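Local coordinates for 450aa long hypothetical fmu protein (Pyrococcus horikoshii, PDB 2YXL), which probably methylates carbon 5 of cytosine in RNA with S-adenosylmethionine, as a member of the RsmB/NOP family, at residues L8-K13 and S104-N109; A17-I22 and L90-D95; A21-E26 and D83-A88. One frame throughout, in Å; residues are numbered along the deposited sequence.

Contact 1 of 3, residues L8-K13 and S104-N109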
ATOM      1  N   LEU A   8      -4.406  -4.796  29.076  1.00 43.24           N
ATOM      2  CA  LEU A   8      -5.161  -4.361  27.905  1.00 43.06           C
ATOM      3  C   LEU A   8      -6.660  -4.607  28.091  1.00 42.75           C
ATOM      4  O   LEU A   8      -7.110  -5.756  28.117  1.00 42.71           O
ATOM      5  CB  LEU A   8      -4.654  -5.091  26.654  1.00 43.15           C
ATOM      6  CG  LEU A   8      -5.289  -4.800  25.290  1.00 43.40           C
ATOM      7  CD1 LEU A   8      -4.714  -3.533  24.684  1.00 43.88           C
ATOM      8  CD2 LEU A   8      -5.076  -5.973  24.350  1.00 43.18           C
ATOM      9  N   SER A   9      -7.420  -3.520  28.223  1.00 42.29           N
ATOM     10  CA  SER A   9      -8.878  -3.594  28.339  1.00 41.86           C
ATOM     11  C   SER A   9      -9.568  -3.060  27.080  1.00 41.38           C
ATOM     12  O   SER A   9      -9.488  -1.867  26.777  1.00 41.40           O
ATOM     13  CB  SER A   9      -9.365  -2.838  29.578  1.00 41.95           C
ATOM     14  OG  SER A   9      -9.017  -1.466  29.503  1.00 42.32           O
ATOM     15  N   ILE A  10     -10.236  -3.955  26.353  1.00 40.70           N
ATOM     16  CA  ILE A  10     -10.971  -3.583  25.143  1.00 39.99           C
ATOM     17  C   ILE A  10     -12.477  -3.714  25.393  1.00 39.49           C
ATOM     18  O   ILE A  10     -12.947  -4.783  25.784  1.00 39.53           O
ATOM     19  CB  ILE A  10     -10.541  -4.440  23.908  1.00 40.07           C
ATOM     20  CG1 ILE A  10      -9.016  -4.447  23.754  1.00 39.96           C
ATOM     21  CG2 ILE A  10     -11.202  -3.924  22.624  1.00 39.80           C
ATOM     22  CD1 ILE A  10      -8.487  -5.462  22.754  1.00 39.91           C
ATOM     23  N   PRO A  11     -13.233  -2.616  25.183  1.00 38.97           N
ATOM     24  CA  PRO A  11     -14.696  -2.616  25.308  1.00 38.53           C
ATOM     25  C   PRO A  11     -15.378  -3.447  24.205  1.00 38.06           C
ATOM     26  O   PRO A  11     -14.751  -3.725  23.182  1.00 37.95           O
ATOM     27  CB  PRO A  11     -15.055  -1.132  25.168  1.00 38.48           C
ATOM     28  CG  PRO A  11     -13.945  -0.550  24.373  1.00 38.73           C
ATOM     29  CD  PRO A  11     -12.717  -1.284  24.817  1.00 38.96           C
ATOM     30  N   PRO A  12     -16.655  -3.840  24.412  1.00 37.68           N
ATOM     31  CA  PRO A  12     -17.381  -4.684  23.451  1.00 37.31           C
ATOM     32  C   PRO A  12     -17.389  -4.146  22.021  1.00 37.00           C
ATOM     33  O   PRO A  12     -17.187  -4.917  21.077  1.00 37.03           O
ATOM     34  CB  PRO A  12     -18.806  -4.712  24.017  1.00 37.32           C
ATOM     35  CG  PRO A  12     -18.634  -4.474  25.469  1.00 37.40           C
ATOM     36  CD  PRO A  12     -17.492  -3.511  25.583  1.00 37.51           C
ATOM     37  N   LYS A  13     -17.607  -2.840  21.863  1.00 36.62           N
ATOM     38  CA  LYS A  13     -17.602  -2.210  20.540  1.00 36.33           C
ATOM     39  C   LYS A  13     -16.218  -2.272  19.890  1.00 36.17           C
ATOM     40  O   LYS A  13     -16.102  -2.308  18.664  1.00 36.14           O
ATOM     41  CB  LYS A  13     -18.119  -0.764  20.600  1.00 36.31           C
ATOM     42  CG  LYS A  13     -17.204   0.237  21.304  1.00 36.24           C
ATOM     43  CD  LYS A  13     -17.736   1.654  21.166  1.00 36.29           C
ATOM     44  CE  LYS A  13     -16.853   2.658  21.892  1.00 36.52           C
ATOM     45  NZ  LYS A  13     -17.506   3.996  22.010  1.00 36.42           N
ATOM     46  N   SER A 104      -8.724  -9.556  32.161  1.00 34.98           N
ATOM     47  CA  SER A 104      -9.846 -10.491  32.313  1.00 35.03           C
ATOM     48  C   SER A 104     -11.137 -10.046  31.628  1.00 35.02           C
ATOM     49  O   SER A 104     -11.886 -10.882  31.116  1.00 35.13           O
ATOM     50  CB  SER A 104     -10.116 -10.773  33.791  1.00 35.04           C
ATOM     51  OG  SER A 104      -9.217 -11.747  34.287  1.00 35.34           O
ATOM     52  N   GLN A 105     -11.392  -8.737  31.625  1.00 34.98           N
ATOM     53  CA  GLN A 105     -12.565  -8.176  30.957  1.00 35.06           C
ATOM     54  C   GLN A 105     -12.495  -8.355  29.437  1.00 35.16           C
ATOM     55  O   GLN A 105     -13.496  -8.699  28.801  1.00 35.16           O
ATOM     56  CB  GLN A 105     -12.750  -6.698  31.321  1.00 35.01           C
ATOM     57  CG  GLN A 105     -14.098  -6.105  30.901  1.00 34.98           C
ATOM     58  CD  GLN A 105     -15.288  -6.780  31.573  1.00 35.07           C
ATOM     59  OE1 GLN A 105     -15.275  -7.040  32.779  1.00 35.14           O
ATOM     60  NE2 GLN A 105     -16.327  -7.060  30.792  1.00 34.74           N
ATOM     61  N   THR A 106     -11.311  -8.129  28.870  1.00 35.20           N
ATOM     62  CA  THR A 106     -11.079  -8.298  27.436  1.00 35.29           C
ATOM     63  C   THR A 106     -11.290  -9.748  27.003  1.00 35.38           C
ATOM     64  O   THR A 106     -11.932 -10.001  25.979  1.00 35.44           O
ATOM     65  CB  THR A 106      -9.666  -7.817  27.029  1.00 35.28           C
ATOM     66  OG1 THR A 106      -9.522  -6.439  27.383  1.00 35.40           O
ATOM     67  CG2 THR A 106      -9.441  -7.964  25.528  1.00 35.15           C
ATOM     68  N   ILE A 107     -10.768 -10.691  27.788  1.00 35.46           N
ATOM     69  CA  ILE A 107     -10.936 -12.116  27.484  1.00 35.45           C
ATOM     70  C   ILE A 107     -12.403 -12.526  27.657  1.00 35.49           C
ATOM     71  O   ILE A 107     -12.893 -13.404  26.950  1.00 35.53           O
ATOM     72  CB  ILE A 107      -9.930 -13.050  28.269  1.00 35.37           C
ATOM     73  CG1 ILE A 107     -10.631 -13.993  29.250  1.00 35.28           C
ATOM     74  CG2 ILE A 107      -8.803 -12.256  28.935  1.00 35.44           C
ATOM     75  CD1 ILE A 107     -10.800 -15.396  28.710  1.00 35.28           C
ATOM     76  N   LYS A 108     -13.095 -11.859  28.581  1.00 35.61           N
ATOM     77  CA  LYS A 108     -14.533 -12.042  28.776  1.00 35.74           C
ATOM     78  C   LYS A 108     -15.318 -11.525  27.569  1.00 35.77           C
ATOM     79  O   LYS A 108     -16.257 -12.176  27.109  1.00 35.80           O
ATOM     80  CB  LYS A 108     -14.994 -11.332  30.056  1.00 35.83           C
ATOM     81  CG  LYS A 108     -16.482 -11.478  30.372  1.00 36.02           C
ATOM     82  CD  LYS A 108     -16.966 -10.399  31.334  1.00 36.36           C
ATOM     83  CE  LYS A 108     -16.624 -10.720  32.781  1.00 36.54           C
ATOM     84  NZ  LYS A 108     -17.437 -11.855  33.292  1.00 37.19           N
ATOM     85  N   ASN A 109     -14.926 -10.356  27.066  1.00 35.86           N
ATOM     86  CA  ASN A 109     -15.561  -9.764  25.889  1.00 35.97           C
ATOM     87  C   ASN A 109     -15.303 -10.581  24.619  1.00 36.09           C
ATOM     88  O   ASN A 109     -16.166 -10.670  23.743  1.00 36.07           O
ATOM     89  CB  ASN A 109     -15.122  -8.307  25.705  1.00 35.99           C
ATOM     90  CG  ASN A 109     -15.717  -7.361  26.755  1.00 35.98           C
ATOM     91  OD1 ASN A 109     -15.275  -6.219  26.895  1.00 36.12           O
ATOM     92  ND2 ASN A 109     -16.720  -7.830  27.488  1.00 35.57           N
TER
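Thr106 reaches out from the first turns of helix 104-121 and ties down the chain at Leu8 and Ile10. These two residues belong to the extended lead that runs into helix 12-24, whose N-cap is Pro11. A threonine hydroxyl of one helix thus bridges two backbone groups of an extended arm, the C=O of Leu8 and the N-H of Ile10, two positions on. Thr106 OG1 donates to the carbonyl oxygen Leu8 O at 2.6 Å, from 23° outside the carbonyl plane. Thr106 OG1 in turn accepts from the amide Ile10 N at 2.8 Å with an N-H...O angle of 155°, so Ser9 is spanned by a hydroxyl that both gives and takes. The rotation about the first torsion of Thr106 (chi1 -59°) sends the methyl CG2 away from the helix's own amide N and into the hydrophobic side of the arm. There it meets the branch tip Ile10 CD1 at 3.9 Å and Ile10 CG1 at 4.0 Å.

One turn further along the helix, the buried side chain of Asn109 lies beside the Ile10 carbonyl and the Pro12 ring, with Asn109 CB 4.1 Å from Ile10 O. Pro12 is already in the first turn of helix 12-24, so the contact follows the chain from the arm into the helix.

In the second shell, Ser103, just before helix 104-121, hydrogen-bonds to Leu8 O through its hydroxyl and makes a weaker bond to Thr106 OG1. Helix 47-75 backs the arm on its apolar side: Val52 touches Leu8, while Leu53 and Ile56 touch Ile10. Ile15, from helix 12-24 itself, touches both Ile10 and Asn109. Within helix 104-121, the amide Asn109 N is bonded to Gln105 O at 2.8 Å.

Contact 2 of 3, residues A17-I22 and L90-D95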
ATOM      1  N   ALA A  17     -15.057  -4.222  16.527  1.00 34.36           N
ATOM      2  CA  ALA A  17     -14.377  -3.335  15.587  1.00 34.19           C
ATOM      3  C   ALA A  17     -13.206  -3.986  14.844  1.00 34.10           C
ATOM      4  O   ALA A  17     -13.161  -3.927  13.613  1.00 34.11           O
ATOM      5  CB  ALA A  17     -13.932  -2.047  16.288  1.00 34.24           C
ATOM      6  N   ILE A  18     -12.264  -4.596  15.569  1.00 34.00           N
ATOM      7  CA  ILE A  18     -11.103  -5.213  14.906  1.00 34.06           C
ATOM      8  C   ILE A  18     -11.496  -6.453  14.128  1.00 34.01           C
ATOM      9  O   ILE A  18     -10.917  -6.725  13.083  1.00 34.16           O
ATOM     10  CB  ILE A  18      -9.927  -5.616  15.849  1.00 34.04           C
ATOM     11  CG1 ILE A  18     -10.261  -5.406  17.319  1.00 34.22           C
ATOM     12  CG2 ILE A  18      -8.614  -4.955  15.402  1.00 33.82           C
ATOM     13  CD1 ILE A  18     -10.847  -6.628  17.960  1.00 34.60           C
ATOM     14  N   ILE A  19     -12.464  -7.209  14.644  1.00 34.00           N
ATOM     15  CA  ILE A  19     -12.969  -8.381  13.936  1.00 33.95           C
ATOM     16  C   ILE A  19     -13.511  -7.960  12.572  1.00 34.08           C
ATOM     17  O   ILE A  19     -13.136  -8.541  11.554  1.00 34.24           O
ATOM     18  CB  ILE A  19     -14.040  -9.163  14.746  1.00 34.02           C
ATOM     19  CG1 ILE A  19     -13.412  -9.774  16.004  1.00 33.82           C
ATOM     20  CG2 ILE A  19     -14.683 -10.260  13.877  1.00 33.53           C
ATOM     21  CD1 ILE A  19     -14.412 -10.340  16.998  1.00 33.78           C
ATOM     22  N   GLU A  20     -14.365  -6.936  12.555  1.00 34.07           N
ATOM     23  CA  GLU A  20     -14.911  -6.419  11.303  1.00 34.12           C
ATOM     24  C   GLU A  20     -13.823  -5.817  10.405  1.00 34.04           C
ATOM     25  O   GLU A  20     -13.873  -5.971   9.185  1.00 34.25           O
ATOM     26  CB  GLU A  20     -16.058  -5.428  11.555  1.00 34.14           C
ATOM     27  CG  GLU A  20     -16.654  -4.817  10.278  1.00 35.01           C
ATOM     28  CD  GLU A  20     -18.182  -4.843  10.224  1.00 36.25           C
ATOM     29  OE1 GLU A  20     -18.728  -4.800   9.099  1.00 36.90           O
ATOM     30  OE2 GLU A  20     -18.840  -4.911  11.285  1.00 36.48           O
ATOM     31  N   ALA A  21     -12.836  -5.158  11.008  1.00 33.72           N
ATOM     32  CA  ALA A  21     -11.728  -4.574  10.247  1.00 33.50           C
ATOM     33  C   ALA A  21     -10.860  -5.652   9.604  1.00 33.36           C
ATOM     34  O   ALA A  21     -10.443  -5.515   8.452  1.00 33.23           O
ATOM     35  CB  ALA A  21     -10.884  -3.659  11.132  1.00 33.35           C
ATOM     36  N   ILE A  22     -10.596  -6.716  10.358  1.00 33.26           N
ATOM     37  CA  ILE A  22      -9.802  -7.840   9.876  1.00 33.31           C
ATOM     38  C   ILE A  22     -10.573  -8.619   8.806  1.00 33.63           C
ATOM     39  O   ILE A  22      -9.992  -9.040   7.799  1.00 33.71           O
ATOM     40  CB  ILE A  22      -9.341  -8.756  11.047  1.00 33.17           C
ATOM     41  CG1 ILE A  22      -8.357  -8.011  11.969  1.00 33.13           C
ATOM     42  CG2 ILE A  22      -8.719 -10.051  10.544  1.00 32.89           C
ATOM     43  CD1 ILE A  22      -7.086  -7.482  11.292  1.00 32.40           C
ATOM     44  N   LEU A  90     -10.815 -15.665  14.917  1.00 30.87           N
ATOM     45  CA  LEU A  90      -9.722 -16.520  15.366  1.00 30.84           C
ATOM     46  C   LEU A  90      -8.377 -15.789  15.292  1.00 31.06           C
ATOM     47  O   LEU A  90      -7.561 -15.895  16.210  1.00 31.21           O
ATOM     48  CB  LEU A  90      -9.690 -17.830  14.570  1.00 30.75           C
ATOM     49  CG  LEU A  90     -10.793 -18.866  14.830  1.00 30.61           C
ATOM     50  CD1 LEU A  90     -10.672 -20.027  13.870  1.00 29.61           C
ATOM     51  CD2 LEU A  90     -10.767 -19.374  16.277  1.00 30.69           C
ATOM     52  N   ARG A  91      -8.166 -15.027  14.220  1.00 30.97           N
ATOM     53  CA  ARG A  91      -6.948 -14.230  14.060  1.00 31.23           C
ATOM     54  C   ARG A  91      -6.808 -13.175  15.161  1.00 31.34           C
ATOM     55  O   ARG A  91      -5.733 -13.000  15.742  1.00 31.30           O
ATOM     56  CB  ARG A  91      -6.908 -13.572  12.678  1.00 31.26           C
ATOM     57  CG  ARG A  91      -6.549 -14.525  11.550  1.00 31.36           C
ATOM     58  CD  ARG A  91      -6.787 -13.912  10.178  1.00 31.78           C
ATOM     59  NE  ARG A  91      -6.192 -14.737   9.125  1.00 32.38           N
ATOM     60  CZ  ARG A  91      -6.312 -14.516   7.818  1.00 32.76           C
ATOM     61  NH1 ARG A  91      -7.020 -13.489   7.358  1.00 32.62           N
ATOM     62  NH2 ARG A  91      -5.721 -15.336   6.961  1.00 33.14           N
ATOM     63  N   VAL A  92      -7.908 -12.486  15.444  1.00 31.40           N
ATOM     64  CA  VAL A  92      -7.963 -11.481  16.490  1.00 31.40           C
ATOM     65  C   VAL A  92      -7.645 -12.095  17.861  1.00 31.67           C
ATOM     66  O   VAL A  92      -6.829 -11.550  18.620  1.00 31.53           O
ATOM     67  CB  VAL A  92      -9.344 -10.772  16.494  1.00 31.49           C
ATOM     68  CG1 VAL A  92      -9.566  -9.981  17.781  1.00 31.22           C
ATOM     69  CG2 VAL A  92      -9.480  -9.868  15.272  1.00 31.14           C
ATOM     70  N   ALA A  93      -8.274 -13.233  18.157  1.00 31.60           N
ATOM     71  CA  ALA A  93      -8.109 -13.902  19.449  1.00 31.75           C
ATOM     72  C   ALA A  93      -6.696 -14.449  19.659  1.00 31.91           C
ATOM     73  O   ALA A  93      -6.128 -14.298  20.741  1.00 31.94           O
ATOM     74  CB  ALA A  93      -9.147 -15.009  19.623  1.00 31.62           C
ATOM     75  N   VAL A  94      -6.138 -15.077  18.626  1.00 32.18           N
ATOM     76  CA  VAL A  94      -4.783 -15.634  18.691  1.00 32.44           C
ATOM     77  C   VAL A  94      -3.743 -14.527  18.881  1.00 32.61           C
ATOM     78  O   VAL A  94      -2.822 -14.667  19.687  1.00 32.69           O
ATOM     79  CB  VAL A  94      -4.457 -16.511  17.446  1.00 32.51           C
ATOM     80  CG1 VAL A  94      -2.959 -16.819  17.355  1.00 32.56           C
ATOM     81  CG2 VAL A  94      -5.270 -17.806  17.479  1.00 32.42           C
ATOM     82  N   ASP A  95      -3.910 -13.424  18.156  1.00 32.75           N
ATOM     83  CA  ASP A  95      -3.007 -12.281  18.272  1.00 33.05           C
ATOM     84  C   ASP A  95      -3.066 -11.632  19.655  1.00 33.14           C
ATOM     85  O   ASP A  95      -2.032 -11.271  20.229  1.00 33.23           O
ATOM     86  CB  ASP A  95      -3.327 -11.241  17.200  1.00 33.12           C
ATOM     87  CG  ASP A  95      -2.285 -10.153  17.122  1.00 33.69           C
ATOM     88  OD1 ASP A  95      -2.610  -8.993  17.452  1.00 34.85           O
ATOM     89  OD2 ASP A  95      -1.137 -10.460  16.739  1.00 34.45           O
TER
HETATM   90  O   HOH W   1      -9.446 -12.313   8.119  1.00 45.52           O
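The flat group here is the guanidinium of Arg91, and it meets the segment 17-22 of helix 12-24 through the aliphatic stem behind it: Arg91 CD lies 4.3 Å from the branch methyl Ile22 CG2. The extended arm (chi2 and chi3 both 169°) carries the planar end past Ile22 to polar partners, Asp68 at NH2 and Glu26 at NH1, both in salt bridges. A water joins the two segments only feebly, with weak bonds to Arg91 NH1 and to the carbonyl oxygen of Ile22.

The apolar centre of the contact is Val92, a single side chain facing three isoleucines on one side of the other helix. Its two methyls divide the work. Val92 CG1, set opposite the backbone N by chi1 165°, meets the end of the Ile18 side chain, with Ile18 CD1 at 3.6 Å. Val92 CG2 instead lies between two gamma carbons, Ile19 CG1 and Ile22 CG1, each at 4.0 Å. The Ile19 side chain runs at about a right angle to that of Val92, while those of Ile18 and Ile22 meet it on a slant. No hydrogen bond links the segments directly, so methyl and methylene packing carries the contact.

The two short helix axes come within 9.6 Å and run at 124° to each other, an oblique crossing nearer perpendicular than antiparallel. This is plain helix-on-helix packing in the all-helical N-terminal part of the chain, with the touching residues all buried. Helix 47-75 supplies Phe57 against Ile22 and Gln64 against Arg91, helix 104-121 adds Ala114 and Ile118 beside Ile19, and helix 124-138 packs on Leu90 and Val94 of helix 84-99.

Contact 3 of 3, residues A21-E26 and D83-A88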
ATOM      1  N   ALA A  21     -12.836  -5.158  11.008  1.00 33.72           N
ATOM      2  CA  ALA A  21     -11.728  -4.574  10.247  1.00 33.50           C
ATOM      3  C   ALA A  21     -10.860  -5.652   9.604  1.00 33.36           C
ATOM      4  O   ALA A  21     -10.443  -5.515   8.452  1.00 33.23           O
ATOM      5  CB  ALA A  21     -10.884  -3.659  11.132  1.00 33.35           C
ATOM      6  N   ILE A  22     -10.596  -6.716  10.358  1.00 33.26           N
ATOM      7  CA  ILE A  22      -9.802  -7.840   9.876  1.00 33.31           C
ATOM      8  C   ILE A  22     -10.573  -8.619   8.806  1.00 33.63           C
ATOM      9  O   ILE A  22      -9.992  -9.040   7.799  1.00 33.71           O
ATOM     10  CB  ILE A  22      -9.341  -8.756  11.047  1.00 33.17           C
ATOM     11  CG1 ILE A  22      -8.357  -8.011  11.969  1.00 33.13           C
ATOM     12  CG2 ILE A  22      -8.719 -10.051  10.544  1.00 32.89           C
ATOM     13  CD1 ILE A  22      -7.086  -7.482  11.292  1.00 32.40           C
ATOM     14  N   ARG A  23     -11.877  -8.785   9.016  1.00 33.72           N
ATOM     15  CA  ARG A  23     -12.734  -9.442   8.034  1.00 33.91           C
ATOM     16  C   ARG A  23     -12.813  -8.633   6.743  1.00 34.21           C
ATOM     17  O   ARG A  23     -12.623  -9.183   5.656  1.00 34.29           O
ATOM     18  CB  ARG A  23     -14.142  -9.697   8.597  1.00 33.80           C
ATOM     19  CG  ARG A  23     -15.054 -10.539   7.696  1.00 33.02           C
ATOM     20  CD  ARG A  23     -15.723  -9.696   6.609  1.00 32.31           C
ATOM     21  NE  ARG A  23     -16.381 -10.517   5.596  1.00 32.01           N
ATOM     22  CZ  ARG A  23     -15.768 -11.066   4.548  1.00 31.75           C
ATOM     23  NH1 ARG A  23     -14.463 -10.898   4.355  1.00 31.51           N
ATOM     24  NH2 ARG A  23     -16.466 -11.800   3.691  1.00 30.99           N
ATOM     25  N   LEU A  24     -13.095  -7.336   6.861  1.00 34.55           N
ATOM     26  CA  LEU A  24     -13.227  -6.477   5.684  1.00 35.02           C
ATOM     27  C   LEU A  24     -11.893  -6.235   4.988  1.00 35.31           C
ATOM     28  O   LEU A  24     -11.857  -5.991   3.780  1.00 35.41           O
ATOM     29  CB  LEU A  24     -13.900  -5.146   6.030  1.00 34.95           C
ATOM     30  CG  LEU A  24     -15.383  -5.146   6.421  1.00 35.27           C
ATOM     31  CD1 LEU A  24     -15.807  -3.729   6.767  1.00 35.69           C
ATOM     32  CD2 LEU A  24     -16.279  -5.720   5.332  1.00 34.81           C
ATOM     33  N   GLY A  25     -10.804  -6.318   5.750  1.00 35.73           N
ATOM     34  CA  GLY A  25      -9.451  -6.147   5.218  1.00 36.33           C
ATOM     35  C   GLY A  25      -9.071  -7.210   4.206  1.00 36.86           C
ATOM     36  O   GLY A  25      -8.122  -7.044   3.440  1.00 36.86           O
ATOM     37  N   GLU A  26      -9.824  -8.305   4.208  1.00 37.38           N
ATOM     38  CA  GLU A  26      -9.590  -9.415   3.308  1.00 37.90           C
ATOM     39  C   GLU A  26     -10.170  -9.126   1.927  1.00 38.24           C
ATOM     40  O   GLU A  26      -9.660  -9.623   0.924  1.00 38.48           O
ATOM     41  CB  GLU A  26     -10.212 -10.683   3.887  1.00 37.84           C
ATOM     42  CG  GLU A  26      -9.450 -11.949   3.582  1.00 38.34           C
ATOM     43  CD  GLU A  26      -9.917 -13.126   4.418  1.00 39.31           C
ATOM     44  OE1 GLU A  26     -11.143 -13.365   4.493  1.00 38.87           O
ATOM     45  OE2 GLU A  26      -9.051 -13.820   4.996  1.00 40.21           O
ATOM     46  N   ASP A  83     -15.245 -20.106   7.390  1.00 29.82           N
ATOM     47  CA  ASP A  83     -16.041 -18.886   7.201  1.00 29.74           C
ATOM     48  C   ASP A  83     -15.215 -17.624   7.527  1.00 29.54           C
ATOM     49  O   ASP A  83     -14.436 -17.632   8.486  1.00 29.36           O
ATOM     50  CB  ASP A  83     -17.301 -18.972   8.079  1.00 29.82           C
ATOM     51  CG  ASP A  83     -18.011 -17.635   8.240  1.00 30.75           C
ATOM     52  OD1 ASP A  83     -17.583 -16.836   9.105  1.00 32.15           O
ATOM     53  OD2 ASP A  83     -19.007 -17.391   7.519  1.00 30.76           O
ATOM     54  N   PRO A  84     -15.398 -16.538   6.740  1.00 29.42           N
ATOM     55  CA  PRO A  84     -14.591 -15.312   6.859  1.00 29.20           C
ATOM     56  C   PRO A  84     -14.674 -14.624   8.228  1.00 29.39           C
ATOM     57  O   PRO A  84     -13.674 -14.061   8.692  1.00 29.41           O
ATOM     58  CB  PRO A  84     -15.180 -14.387   5.787  1.00 29.05           C
ATOM     59  CG  PRO A  84     -15.937 -15.257   4.879  1.00 29.46           C
ATOM     60  CD  PRO A  84     -16.418 -16.416   5.680  1.00 29.25           C
ATOM     61  N   TRP A  85     -15.848 -14.659   8.859  1.00 29.36           N
ATOM     62  CA  TRP A  85     -16.023 -14.033  10.174  1.00 29.54           C
ATOM     63  C   TRP A  85     -15.333 -14.853  11.254  1.00 29.58           C
ATOM     64  O   TRP A  85     -14.715 -14.294  12.166  1.00 29.59           O
ATOM     65  CB  TRP A  85     -17.507 -13.807  10.503  1.00 29.41           C
ATOM     66  CG  TRP A  85     -18.120 -12.764   9.624  1.00 29.38           C
ATOM     67  CD1 TRP A  85     -18.856 -12.975   8.492  1.00 29.13           C
ATOM     68  CD2 TRP A  85     -18.018 -11.344   9.776  1.00 29.15           C
ATOM     69  NE1 TRP A  85     -19.229 -11.775   7.939  1.00 29.25           N
ATOM     70  CE2 TRP A  85     -18.729 -10.757   8.706  1.00 29.15           C
ATOM     71  CE3 TRP A  85     -17.399 -10.510  10.716  1.00 28.96           C
ATOM     72  CZ2 TRP A  85     -18.841  -9.372   8.549  1.00 29.27           C
ATOM     73  CZ3 TRP A  85     -17.510  -9.130  10.559  1.00 29.23           C
ATOM     74  CH2 TRP A  85     -18.223  -8.577   9.482  1.00 29.17           C
ATOM     75  N   LEU A  86     -15.432 -16.177  11.135  1.00 29.47           N
ATOM     76  CA  LEU A  86     -14.733 -17.083  12.038  1.00 29.47           C
ATOM     77  C   LEU A  86     -13.221 -16.896  11.928  1.00 29.57           C
ATOM     78  O   LEU A  86     -12.550 -16.699  12.942  1.00 29.91           O
ATOM     79  CB  LEU A  86     -15.123 -18.537  11.767  1.00 29.29           C
ATOM     80  CG  LEU A  86     -14.551 -19.606  12.701  1.00 29.43           C
ATOM     81  CD1 LEU A  86     -14.904 -19.347  14.170  1.00 29.55           C
ATOM     82  CD2 LEU A  86     -15.043 -20.979  12.273  1.00 29.52           C
ATOM     83  N   ARG A  87     -12.698 -16.935  10.701  1.00 29.47           N
ATOM     84  CA  ARG A  87     -11.268 -16.738  10.461  1.00 29.50           C
ATOM     85  C   ARG A  87     -10.767 -15.426  11.069  1.00 29.69           C
ATOM     86  O   ARG A  87      -9.735 -15.408  11.736  1.00 29.71           O
ATOM     87  CB  ARG A  87     -10.937 -16.805   8.962  1.00 29.36           C
ATOM     88  CG  ARG A  87      -9.475 -16.475   8.625  1.00 28.93           C
ATOM     89  CD  ARG A  87      -9.082 -16.834   7.190  1.00 29.31           C
ATOM     90  NE  ARG A  87      -9.916 -16.173   6.186  1.00 28.84           N
ATOM     91  CZ  ARG A  87     -10.933 -16.751   5.547  1.00 27.57           C
ATOM     92  NH1 ARG A  87     -11.628 -16.060   4.659  1.00 27.33           N
ATOM     93  NH2 ARG A  87     -11.258 -18.014   5.792  1.00 27.00           N
ATOM     94  N   ALA A  88     -11.505 -14.342  10.834  1.00 29.95           N
ATOM     95  CA  ALA A  88     -11.165 -13.030  11.377  1.00 30.06           C
ATOM     96  C   ALA A  88     -11.169 -13.039  12.906  1.00 30.35           C
ATOM     97  O   ALA A  88     -10.248 -12.514  13.532  1.00 30.49           O
ATOM     98  CB  ALA A  88     -12.115 -11.967  10.841  1.00 29.91           C
TER
HETATM   99  O   HOH W   2     -11.824 -12.958   7.136  1.00 40.41           O
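Arg23 crosses the indole of Trp85 and ends beside Pro84, making the largest buried patch where the C-terminal part of helix 12-24 meets the N-capped start of helix 84-99. Its chain bends at the second torsion (chi2 -83°), which lays the aliphatic part over the ring: Arg23 CG lies 3.7 Å from the centroid of the six-membered ring of Trp85, a CH-pi contact over the face. The guanidinium goes beyond, its plane 82° from that of the indole, and its charge is at most weakly attracted to the ring. Pro84 CB covers one face of the Arg23 guanidinium, centrally, 3.5 Å above the plane.

Glu26 is held by a salt bridge instead. Its chain, extended beyond CG, presents both carboxylate oxygens to the side of Arg87, which grips them side-on with two bonds. Arg87 NH1 donates to Glu26 OE1 at 2.7 Å (N-H...O 167°), and Arg87 NE donates to the syn lone pair of Glu26 OE2 at 2.8 Å. A water lies within hydrogen-bonding distance of both Glu26 OE1 and Pro84 O. The remaining nitrogen, Arg87 NH2, is fixed by the carbonyls of Pro79 and Leu82, so the guanidinium that grips Glu26 is itself pinned from behind.

Ala88 fills the close approach of the backbones, its CB 3.8 Å from Arg23 CB and 3.9 Å from Ile22 CG2. Ile118 and Arg121 of helix 104-121 also touch Trp85. The helix start is secured by Asp83, the N-cap, whose OD1 accepts weakly from Trp85 N and more squarely, through its anti lone pair, from Leu86 N at 3.0 Å.

All three contacts involve helix 12-24 or the arm leading into it. Contact 1 joins its beginning to helix 104-121, and contacts 2 and 3 lay its later turns against helix 84-99. Contacts 2 and 3 share Ala21 and Ile22, have centres about 7 Å apart and touch directly, most notably in the salt bridge of Arg91 NH1 to Glu26 OE2 at 3.1 Å. Contact 1 is more remote, its centre about 13 Å from that of contact 2 and about 19 Å from that of contact 3. Along the chain both are nested inside the loop it closes. All lie away from the sinefungin pocket and the predicted nucleophile Cys390.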